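Local coordinates for hypothetical protein (Uncultured marine organism, PDB 2OP5), which is of unknown function but forms a dimer of ferredoxin-like subunits, probably related to the dimeric alpha-beta barrel proteins, at residues S13-F18 with K101-R106; S41-A46 with Q80-K85; I49-S54 with I64-E69. All blocks are in the same frame, centred on the assembly; numbering follows the deposited sequence.

Contact 1: residues S13-F18 with K101-R106. With EDO (1,2-ethanediol), chain H.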
loop_
_atom_site.group_PDB
_atom_site.type_symbol
_atom_site.label_atom_id
_atom_site.label_comp_id
_atom_site.label_asym_id
_atom_site.label_seq_id
_atom_site.Cartn_x
_atom_site.Cartn_y
_atom_site.Cartn_z
ATOM N N SER A 13 -1.009 -3.900 3.188
ATOM C CA SER A 13 -1.227 -3.477 1.800
ATOM C C SER A 13 -1.898 -4.675 1.193
ATOM O O SER A 13 -1.237 -5.634 0.771
ATOM C CB SER A 13 0.088 -3.173 1.077
ATOM O OG SER A 13 -0.150 -2.800 -0.278
ATOM N N LEU A 14 -3.225 -4.640 1.213
ATOM C CA LEU A 14 -4.007 -5.755 0.747
ATOM C C LEU A 14 -4.652 -5.454 -0.597
ATOM O O LEU A 14 -4.736 -4.281 -0.997
ATOM C CB LEU A 14 -5.044 -6.132 1.796
ATOM C CG LEU A 14 -6.298 -5.298 2.001
ATOM C CD1 LEU A 14 -7.333 -5.502 0.901
ATOM C CD2 LEU A 14 -6.941 -5.698 3.334
ATOM N N PHE A 15 -5.035 -6.517 -1.307
ATOM C CA PHE A 15 -5.735 -6.343 -2.579
ATOM C C PHE A 15 -6.803 -7.421 -2.777
ATOM O O PHE A 15 -6.708 -8.513 -2.204
ATOM C CB PHE A 15 -4.785 -6.173 -3.798
ATOM C CG PHE A 15 -3.936 -7.392 -4.150
ATOM C CD1 PHE A 15 -2.662 -7.554 -3.617
ATOM C CD2 PHE A 15 -4.391 -8.332 -5.063
ATOM C CE1 PHE A 15 -1.868 -8.644 -3.963
ATOM C CE2 PHE A 15 -3.607 -9.443 -5.408
ATOM C CZ PHE A 15 -2.342 -9.597 -4.856
HETATM N N MSE A 16 -7.837 -7.051 -3.551
HETATM C CA MSE A 16 -8.969 -7.934 -3.870
HETATM C C MSE A 16 -9.224 -7.927 -5.366
HETATM O O MSE A 16 -9.258 -6.868 -5.983
HETATM C CB MSE A 16 -10.252 -7.477 -3.203
HETATM C CG MSE A 16 -10.328 -7.768 -1.735
HETATM SE SE MSE A 16 -11.500 -6.462 -0.871
HETATM C CE MSE A 16 -10.388 -5.005 -1.203
ATOM N N ASP A 17 -9.443 -9.110 -5.918
ATOM C CA ASP A 17 -9.684 -9.309 -7.338
ATOM C C ASP A 17 -11.069 -9.891 -7.523
ATOM O O ASP A 17 -11.398 -10.915 -6.914
ATOM C CB ASP A 17 -8.668 -10.282 -7.916
ATOM C CG ASP A 17 -7.252 -9.760 -7.840
ATOM O OD1 ASP A 17 -7.099 -8.533 -7.736
ATOM O OD2 ASP A 17 -6.291 -10.572 -7.867
ATOM N N PHE A 18 -11.855 -9.241 -8.383
ATOM C CA PHE A 18 -13.230 -9.645 -8.671
ATOM C C PHE A 18 -13.325 -10.347 -10.015
ATOM O O PHE A 18 -12.446 -10.189 -10.877
ATOM C CB PHE A 18 -14.157 -8.420 -8.598
ATOM C CG PHE A 18 -14.192 -7.786 -7.233
ATOM C CD1 PHE A 18 -13.238 -6.842 -6.866
ATOM C CD2 PHE A 18 -15.131 -8.179 -6.289
ATOM C CE1 PHE A 18 -13.250 -6.269 -5.598
ATOM C CE2 PHE A 18 -15.135 -7.614 -5.014
ATOM C CZ PHE A 18 -14.193 -6.652 -4.677
ATOM N N LYS A 101 -10.746 -13.072 -3.398
ATOM C CA LYS A 101 -9.890 -13.505 -2.293
ATOM C C LYS A 101 -9.046 -12.308 -1.895
ATOM O O LYS A 101 -8.476 -11.636 -2.772
ATOM C CB LYS A 101 -8.970 -14.655 -2.702
ATOM C CG LYS A 101 -7.945 -15.049 -1.619
ATOM C CD LYS A 101 -7.037 -16.185 -2.053
ATOM C CE LYS A 101 -7.782 -17.504 -2.163
ATOM N NZ LYS A 101 -6.831 -18.630 -2.297
ATOM N N ILE A 102 -8.956 -12.051 -0.595
ATOM C CA ILE A 102 -8.150 -10.965 -0.120
ATOM C C ILE A 102 -6.716 -11.453 -0.060
ATOM O O ILE A 102 -6.436 -12.500 0.530
ATOM C CB ILE A 102 -8.584 -10.469 1.270
ATOM C CG1 ILE A 102 -10.010 -9.921 1.207
ATOM C CG2 ILE A 102 -7.679 -9.335 1.745
ATOM C CD1 ILE A 102 -10.489 -9.201 2.483
ATOM N N HIS A 103 -5.828 -10.701 -0.713
ATOM C CA HIS A 103 -4.392 -10.924 -0.614
ATOM C C HIS A 103 -3.835 -9.916 0.350
ATOM O O HIS A 103 -3.775 -8.737 0.026
ATOM C CB HIS A 103 -3.728 -10.771 -1.964
ATOM C CG HIS A 103 -4.014 -11.913 -2.877
ATOM N ND1 HIS A 103 -4.860 -11.811 -3.959
ATOM C CD2 HIS A 103 -3.595 -13.201 -2.840
ATOM C CE1 HIS A 103 -4.913 -12.982 -4.577
ATOM N NE2 HIS A 103 -4.167 -13.845 -3.909
ATOM N N ASN A 104 -3.484 -10.380 1.545
ATOM C CA ASN A 104 -2.910 -9.532 2.587
ATOM C C ASN A 104 -1.402 -9.565 2.528
ATOM O O ASN A 104 -0.805 -10.593 2.147
ATOM C CB ASN A 104 -3.315 -10.015 3.980
ATOM C CG ASN A 104 -4.806 -10.018 4.177
ATOM O OD1 ASN A 104 -5.431 -8.961 4.373
ATOM N ND2 ASN A 104 -5.394 -11.216 4.148
ATOM N N ASN A 105 -0.817 -8.438 2.930
ATOM C CA ASN A 105 0.620 -8.233 3.004
ATOM C C ASN A 105 0.889 -7.347 4.212
ATOM O O ASN A 105 0.983 -6.129 4.060
ATOM C CB ASN A 105 1.138 -7.559 1.734
ATOM C CG ASN A 105 0.908 -8.409 0.496
ATOM O OD1 ASN A 105 1.618 -9.373 0.263
ATOM N ND2 ASN A 105 -0.096 -8.045 -0.298
ATOM N N ARG A 106 1.013 -7.965 5.393
ATOM C CA ARG A 106 1.219 -7.245 6.651
ATOM C C ARG A 106 2.644 -7.316 7.122
ATOM O O ARG A 106 3.281 -8.369 7.018
ATOM C CB ARG A 106 0.398 -7.845 7.783
ATOM C CG ARG A 106 -1.053 -8.009 7.531
ATOM C CD ARG A 106 -1.730 -8.617 8.750
ATOM N NE ARG A 106 -2.902 -9.383 8.348
ATOM C CZ ARG A 106 -2.946 -10.700 8.172
ATOM N NH1 ARG A 106 -1.886 -11.478 8.358
ATOM N NH2 ARG A 106 -4.087 -11.253 7.798
HETATM C C1 EDO H . 0.073 -11.216 5.565
HETATM O O1 EDO H . 1.421 -10.923 5.152
HETATM C C2 EDO H . -0.151 -12.722 5.641
HETATM O O2 EDO H . -1.218 -13.115 4.763
#
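In the antiparallel sheet of this ferredoxin-like fold, strand 10-17 takes the broken strand 102-114 along one side, and Phe15 with His103 forms a hydrogen-bonded pair between them. Phe15 N gives a bond to His103 O, and His103 N returns one to Phe15 O at 2.8 Å. Nearer the start of strand 10-17, Ser13 N reaches Asn105 O at 3.1 Å, from above the carbonyl plane. The side chain of Asn105 completes this end: ND2 lies 2.9 Å from Ser13 O, nearly along the C=O axis, and the carbonyl oxygen sits in the amide plane. With CG beside the backbone N (chi1 -62°), the amide can reach this oxygen. With an alanine in place of Asn105, Ser13 O would probably lose this donor, and Arg63 of the second subunit its bond to OD1. The side chains of Phe15 and His103 share one face of the sheet. In one of the two conformers modelled for Phe15, His103 CB stands over the centre of the Phe15 ring, 3.5 Å from its centroid. The His103 ring is then slid to one side, so the two rings barely overlap, with planes at 30°. Phe15 also packs on Phe15 of the second subunit. Met16 and Ile102 lie on the other face, with Met16 CG alongside Ile102 CG1 at 3.7 Å. Leu14 CD1 touches Ile102 CG2 at 3.9 Å. A 1,2-ethanediol molecule, probably from the crystallisation liquor, accepts a bond from Arg106 N and also bonds to Trp57 O of the second subunit. The pairing is thus short and irregular: backbone bonds hold Phe15, while at Ser13 one bond is backbone to backbone and the donor to Ser13 O is the Asn105 amide, which also ties the strand to the dimer interface.

Contact 2: residues S41-A46 with Q80-K85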
loop_
_atom_site.group_PDB
_atom_site.type_symbol
_atom_site.label_atom_id
_atom_site.label_comp_id
_atom_site.label_asym_id
_atom_site.label_seq_id
_atom_site.Cartn_x
_atom_site.Cartn_y
_atom_site.Cartn_z
ATOM N N SER A 41 -13.388 7.062 13.282
ATOM C CA SER A 41 -13.077 7.824 14.496
ATOM C C SER A 41 -12.577 6.902 15.594
ATOM O O SER A 41 -11.581 7.193 16.221
ATOM C CB SER A 41 -14.301 8.594 14.988
ATOM O OG SER A 41 -13.938 9.501 16.006
ATOM N N ARG A 42 -13.264 5.773 15.784
ATOM C CA ARG A 42 -12.899 4.809 16.820
ATOM C C ARG A 42 -11.651 3.997 16.488
ATOM O O ARG A 42 -10.882 3.670 17.392
ATOM C CB ARG A 42 -14.092 3.908 17.162
ATOM C CG ARG A 42 -15.134 4.705 17.934
ATOM C CD ARG A 42 -16.430 3.962 18.263
ATOM N NE ARG A 42 -17.288 3.837 17.087
ATOM C CZ ARG A 42 -17.462 2.743 16.363
ATOM N NH1 ARG A 42 -16.874 1.602 16.673
ATOM N NH2 ARG A 42 -18.270 2.798 15.321
ATOM N N LEU A 43 -11.463 3.663 15.215
ATOM C CA LEU A 43 -10.283 2.949 14.784
ATOM C C LEU A 43 -9.076 3.890 14.872
ATOM O O LEU A 43 -7.992 3.488 15.276
ATOM C CB LEU A 43 -10.445 2.421 13.354
ATOM C CG LEU A 43 -11.475 1.330 13.010
ATOM C CD1 LEU A 43 -11.507 1.110 11.519
ATOM C CD2 LEU A 43 -11.200 -0.012 13.697
ATOM N N SER A 44 -9.264 5.159 14.533
ATOM C CA SER A 44 -8.139 6.111 14.601
ATOM C C SER A 44 -7.666 6.293 16.045
ATOM O O SER A 44 -6.465 6.373 16.287
ATOM C CB SER A 44 -8.457 7.465 13.951
ATOM O OG SER A 44 -9.095 8.375 14.829
ATOM N N ALA A 45 -8.598 6.298 16.998
ATOM C CA ALA A 45 -8.232 6.380 18.412
ATOM C C ALA A 45 -7.515 5.098 18.843
ATOM O O ALA A 45 -6.688 5.127 19.754
ATOM C CB ALA A 45 -9.456 6.602 19.256
ATOM N N ALA A 46 -7.822 3.978 18.183
ATOM C CA ALA A 46 -7.185 2.686 18.494
ATOM C C ALA A 46 -5.838 2.449 17.800
ATOM O O ALA A 46 -5.201 1.433 18.051
ATOM C CB ALA A 46 -8.142 1.514 18.189
ATOM N N GLN A 80 -8.825 -4.672 14.699
ATOM C CA GLN A 80 -9.465 -5.908 14.237
ATOM C C GLN A 80 -10.587 -6.296 15.179
ATOM O O GLN A 80 -11.586 -6.856 14.775
ATOM C CB GLN A 80 -8.457 -7.081 14.152
ATOM C CG GLN A 80 -7.534 -7.051 12.940
ATOM C CD GLN A 80 -8.289 -7.140 11.627
ATOM O OE1 GLN A 80 -8.429 -6.148 10.896
ATOM N NE2 GLN A 80 -8.800 -8.309 11.333
ATOM N N GLU A 81 -10.408 -5.977 16.448
ATOM C CA GLU A 81 -11.402 -6.276 17.453
ATOM C C GLU A 81 -12.625 -5.356 17.254
ATOM O O GLU A 81 -13.781 -5.791 17.343
ATOM C CB GLU A 81 -10.781 -6.049 18.830
ATOM C CG GLU A 81 -11.468 -6.779 19.971
ATOM C CD GLU A 81 -11.250 -8.279 19.882
ATOM O OE1 GLU A 81 -11.987 -8.950 19.117
ATOM O OE2 GLU A 81 -10.338 -8.770 20.595
ATOM N N ILE A 82 -12.341 -4.078 17.012
ATOM C CA ILE A 82 -13.384 -3.063 16.764
ATOM C C ILE A 82 -14.224 -3.415 15.526
ATOM O O ILE A 82 -15.453 -3.379 15.577
ATOM C CB ILE A 82 -12.755 -1.650 16.671
ATOM C CG1 ILE A 82 -12.289 -1.242 18.083
ATOM C CG2 ILE A 82 -13.748 -0.644 16.101
ATOM C CD1 ILE A 82 -11.535 0.087 18.157
ATOM N N ILE A 83 -13.549 -3.762 14.431
ATOM C CA ILE A 83 -14.213 -4.206 13.189
ATOM C C ILE A 83 -15.133 -5.439 13.407
ATOM O O ILE A 83 -16.216 -5.524 12.815
ATOM C CB ILE A 83 -13.151 -4.475 12.112
ATOM C CG1 ILE A 83 -12.582 -3.131 11.633
ATOM C CG2 ILE A 83 -13.721 -5.253 10.915
ATOM C CD1 ILE A 83 -11.257 -3.213 11.028
ATOM N N ASP A 84 -14.708 -6.359 14.272
ATOM C CA ASP A 84 -15.457 -7.585 14.589
ATOM C C ASP A 84 -16.753 -7.259 15.308
ATOM O O ASP A 84 -17.792 -7.873 15.061
ATOM C CB ASP A 84 -14.613 -8.509 15.484
ATOM C CG ASP A 84 -15.236 -9.887 15.665
ATOM O OD1 ASP A 84 -15.423 -10.575 14.642
ATOM O OD2 ASP A 84 -15.520 -10.294 16.825
ATOM N N LYS A 85 -16.673 -6.299 16.222
ATOM C CA LYS A 85 -17.820 -5.846 16.974
ATOM C C LYS A 85 -18.726 -4.868 16.170
ATOM O O LYS A 85 -19.868 -4.594 16.568
ATOM C CB LYS A 85 -17.322 -5.152 18.244
ATOM C CG LYS A 85 -16.580 -6.042 19.242
HETATM O O HOH W 1 -17.517 -1.495 16.565
#
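Helix segments 41-46 and 80-85 run nearly antiparallel, their axes 10.1 Å apart at closest approach and their directions at 158°. Ile82 lies at the middle of the contact, with its CB directed at the other helix. Its two branches meet different partners. With CG1 anti to the carbonyl carbon (chi1 -71°), CG2 falls anti to the backbone N and touches Leu43 CD2 at 3.6 Å. The longer branch carries CD1 to Ala46 CB at 3.7 Å, and CD1 also rests near Arg42 O. Leu43 and Ile82 point past one another, so that Leu43 CD2 lies beside Ile82 CB and also meets Ile83 CG1 at 4.0 Å. Cys79, one turn earlier on the second helix, touches both Leu43 and Ala46.

Arg42 runs at a slant to Ile82, and its NH1 comes 3.9 Å from Ile82 CG2. The same NH1 gives a weak bond to a water, and that water donates to Ile82 O at 3.0 Å. Arg42 NH2 forms a salt bridge with Glu86, just beyond segment 80-85. The charged end of Arg42 is therefore held to the second helix by the salt bridge to Glu86 and, more weakly, through the water.

The contact has a small apolar centre and a polar margin. It joins helices 37-46 and 73-86, the elements that come just before strand 48-56 and just after strand 63-70. Such flanking helices beside an antiparallel sheet are a feature of the alpha-beta ferredoxin-like fold.

Contact 3: residues I49-S54 with I64-E69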
loop_
_atom_site.group_PDB
_atom_site.type_symbol
_atom_site.label_atom_id
_atom_site.label_comp_id
_atom_site.label_asym_id
_atom_site.label_seq_id
_atom_site.Cartn_x
_atom_site.Cartn_y
_atom_site.Cartn_z
ATOM N N ILE A 49 -3.910 5.104 11.549
ATOM C CA ILE A 49 -3.398 6.399 11.120
ATOM C C ILE A 49 -3.965 6.785 9.771
ATOM O O ILE A 49 -4.387 7.912 9.571
ATOM C CB ILE A 49 -1.858 6.370 10.985
ATOM C CG1 ILE A 49 -1.230 6.071 12.355
ATOM C CG2 ILE A 49 -1.331 7.688 10.365
ATOM C CD1 ILE A 49 0.282 5.842 12.333
ATOM N N ARG A 50 -3.985 5.828 8.850
ATOM C CA ARG A 50 -4.389 6.093 7.487
ATOM C C ARG A 50 -5.004 4.855 6.830
ATOM O O ARG A 50 -4.652 3.728 7.165
ATOM C CB ARG A 50 -3.157 6.568 6.711
ATOM C CG ARG A 50 -3.421 7.120 5.312
ATOM C CD ARG A 50 -2.117 7.418 4.616
ATOM N NE ARG A 50 -1.434 8.569 5.220
ATOM C CZ ARG A 50 -1.354 9.788 4.683
ATOM N NH1 ARG A 50 -1.889 10.071 3.488
ATOM N NH2 ARG A 50 -0.700 10.745 5.351
ATOM N N HIS A 51 -5.933 5.097 5.909
ATOM C CA HIS A 51 -6.630 4.047 5.153
ATOM C C HIS A 51 -6.944 4.611 3.789
ATOM O O HIS A 51 -7.686 5.568 3.677
ATOM C CB HIS A 51 -7.899 3.572 5.847
ATOM C CG HIS A 51 -8.637 2.492 5.105
ATOM N ND1 HIS A 51 -10.011 2.386 5.119
ATOM C CD2 HIS A 51 -8.192 1.483 4.316
ATOM C CE1 HIS A 51 -10.378 1.331 4.411
ATOM N NE2 HIS A 51 -9.294 0.766 3.908
ATOM N N VAL A 52 -6.366 4.003 2.764
ATOM C CA VAL A 52 -6.469 4.451 1.382
ATOM C C VAL A 52 -7.039 3.332 0.530
ATOM O O VAL A 52 -6.572 2.179 0.581
ATOM C CB VAL A 52 -5.085 4.801 0.808
ATOM C CG1 VAL A 52 -5.242 5.632 -0.469
ATOM C CG2 VAL A 52 -4.264 5.561 1.828
ATOM N N ILE A 53 -8.063 3.671 -0.237
ATOM C CA ILE A 53 -8.719 2.725 -1.109
ATOM C C ILE A 53 -8.469 3.231 -2.512
ATOM O O ILE A 53 -8.679 4.412 -2.811
ATOM C CB ILE A 53 -10.243 2.628 -0.846
ATOM C CG1 ILE A 53 -10.491 2.309 0.634
ATOM C CG2 ILE A 53 -10.862 1.566 -1.775
ATOM C CD1 ILE A 53 -11.952 2.331 1.065
ATOM N N SER A 54 -8.073 2.304 -3.367
ATOM C CA SER A 54 -7.682 2.607 -4.714
ATOM C C SER A 54 -8.238 1.594 -5.739
ATOM O O SER A 54 -8.459 0.435 -5.434
ATOM C CB SER A 54 -6.139 2.656 -4.746
ATOM O OG SER A 54 -5.634 2.419 -6.051
ATOM N N ILE A 64 -8.986 -4.046 -6.564
ATOM C CA ILE A 64 -9.067 -2.977 -5.594
ATOM C C ILE A 64 -7.902 -3.165 -4.638
ATOM O O ILE A 64 -7.648 -4.281 -4.203
ATOM C CB ILE A 64 -10.338 -3.065 -4.722
ATOM C CG1 ILE A 64 -11.597 -2.894 -5.567
ATOM C CG2 ILE A 64 -10.317 -2.014 -3.614
ATOM C CD1 ILE A 64 -11.686 -1.589 -6.323
ATOM N N SER A 65 -7.223 -2.073 -4.301
ATOM C CA SER A 65 -6.169 -2.084 -3.274
ATOM C C SER A 65 -6.561 -1.233 -2.074
ATOM O O SER A 65 -7.248 -0.200 -2.212
ATOM C CB SER A 65 -4.873 -1.540 -3.835
ATOM O OG SER A 65 -5.004 -0.197 -4.211
HETATM N N MSE A 66 -6.135 -1.694 -0.903
HETATM C CA MSE A 66 -6.327 -0.996 0.329
HETATM C C MSE A 66 -5.032 -1.026 1.091
HETATM O O MSE A 66 -4.351 -2.048 1.146
HETATM C CB MSE A 66 -7.399 -1.651 1.186
HETATM C CG MSE A 66 -8.773 -1.463 0.616
HETATM SE SE MSE A 66 -10.190 -2.180 1.739
HETATM C CE MSE A 66 -11.588 -1.503 0.638
ATOM N N VAL A 67 -4.684 0.111 1.658
ATOM C CA VAL A 67 -3.500 0.206 2.472
ATOM C C VAL A 67 -3.980 0.772 3.807
ATOM O O VAL A 67 -4.571 1.868 3.849
ATOM C CB VAL A 67 -2.414 1.115 1.852
ATOM C CG1 VAL A 67 -1.227 1.215 2.793
ATOM C CG2 VAL A 67 -1.974 0.618 0.456
ATOM N N PHE A 68 -3.772 -0.005 4.872
ATOM C CA PHE A 68 -4.122 0.403 6.230
ATOM C C PHE A 68 -2.796 0.606 6.927
ATOM O O PHE A 68 -1.945 -0.302 6.922
ATOM C CB PHE A 68 -4.833 -0.701 7.029
ATOM C CG PHE A 68 -6.175 -1.135 6.486
ATOM C CD1 PHE A 68 -6.252 -2.001 5.406
ATOM C CD2 PHE A 68 -7.342 -0.740 7.112
ATOM C CE1 PHE A 68 -7.495 -2.437 4.927
ATOM C CE2 PHE A 68 -8.588 -1.163 6.648
ATOM C CZ PHE A 68 -8.670 -2.020 5.555
ATOM N N GLU A 69 -2.654 1.752 7.583
ATOM C CA GLU A 69 -1.440 2.081 8.312
ATOM C C GLU A 69 -1.751 2.338 9.782
ATOM O O GLU A 69 -2.676 3.088 10.117
ATOM C CB GLU A 69 -0.791 3.306 7.691
ATOM C CG GLU A 69 -0.406 3.069 6.244
ATOM C CD GLU A 69 0.352 4.215 5.662
ATOM O OE1 GLU A 69 1.098 4.877 6.403
ATOM O OE2 GLU A 69 0.228 4.435 4.450
HETATM O O HOH W 2 -2.997 0.796 -5.682
#
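His51 and Phe68 lie side by side as an offset stack in the beta hairpin of strands 48-56 and 63-70. Their centroids are 4.0 Å apart and their planes differ by 16°. The His51 ring passes over the Phe68 face, with CD2 above its centre and NE2 3.3 Å from CZ. His51 has CG anti to the backbone N (chi1 -180°), while Phe68 has CG beside its own. These opposed turns let the rings overlap across a non-hydrogen-bonded pair. Trp35 meets both rings, edge-to-face with His51, and Tyr40 OH bonds to His51 ND1. The selenium of Met66 (modelled as selenomethionine) lies at the edge of the His51 ring, near its plane. Beyond it, Met66 CE lies alongside Ile53 CD1 at 3.9 Å.

The other face of the sheet carries Arg50, Val52, Ser54, Ser65, Val67 and Glu69. Arg50 and Glu69 point the same way, but no N-H of the guanidinium is aimed at the carboxylate, and NE stays 4.5 Å from OE2. Each has other partners: Arg50 forms a salt bridge with Glu112 of the second subunit; Glu69 OE1 bonds to Thr8 of its own chain and forms a salt bridge with Arg50 of the second subunit. The outer side of strand 48-56 continues the sheet into the second subunit.

The ladder is regular from Arg50 to Ser54 but opens with a classic beta bulge. Ile49 and Arg50 both face Glu69, and Glu69 O accepts from Ile49 N at 2.8 Å and from Arg50 N at 3.3 Å. At the far end, one water lies 3.1 Å from Ser54 OG and 2.7 Å from Ser65 OG.

Contacts 1 and 3 belong to one sheet, where strands 10-17 and 63-70 are neighbours; Leu14 N and Met66 O, 2.8 Å apart, probably form one of the bonds between them. Contact 3 is buried and has a full ladder with an aromatic stack. Contact 1 is partly buried, and its pairing is broken and patched by a side-chain amide. Both reach the second subunit. Contact 2 lies at the surface, its centre about 20 Å from that of contact 1. There the helices meet through apolar side chains, with one water bridging at the side. Its helices adjoin the hairpin of contact 3 in sequence, and contact 1 encloses both along the chain.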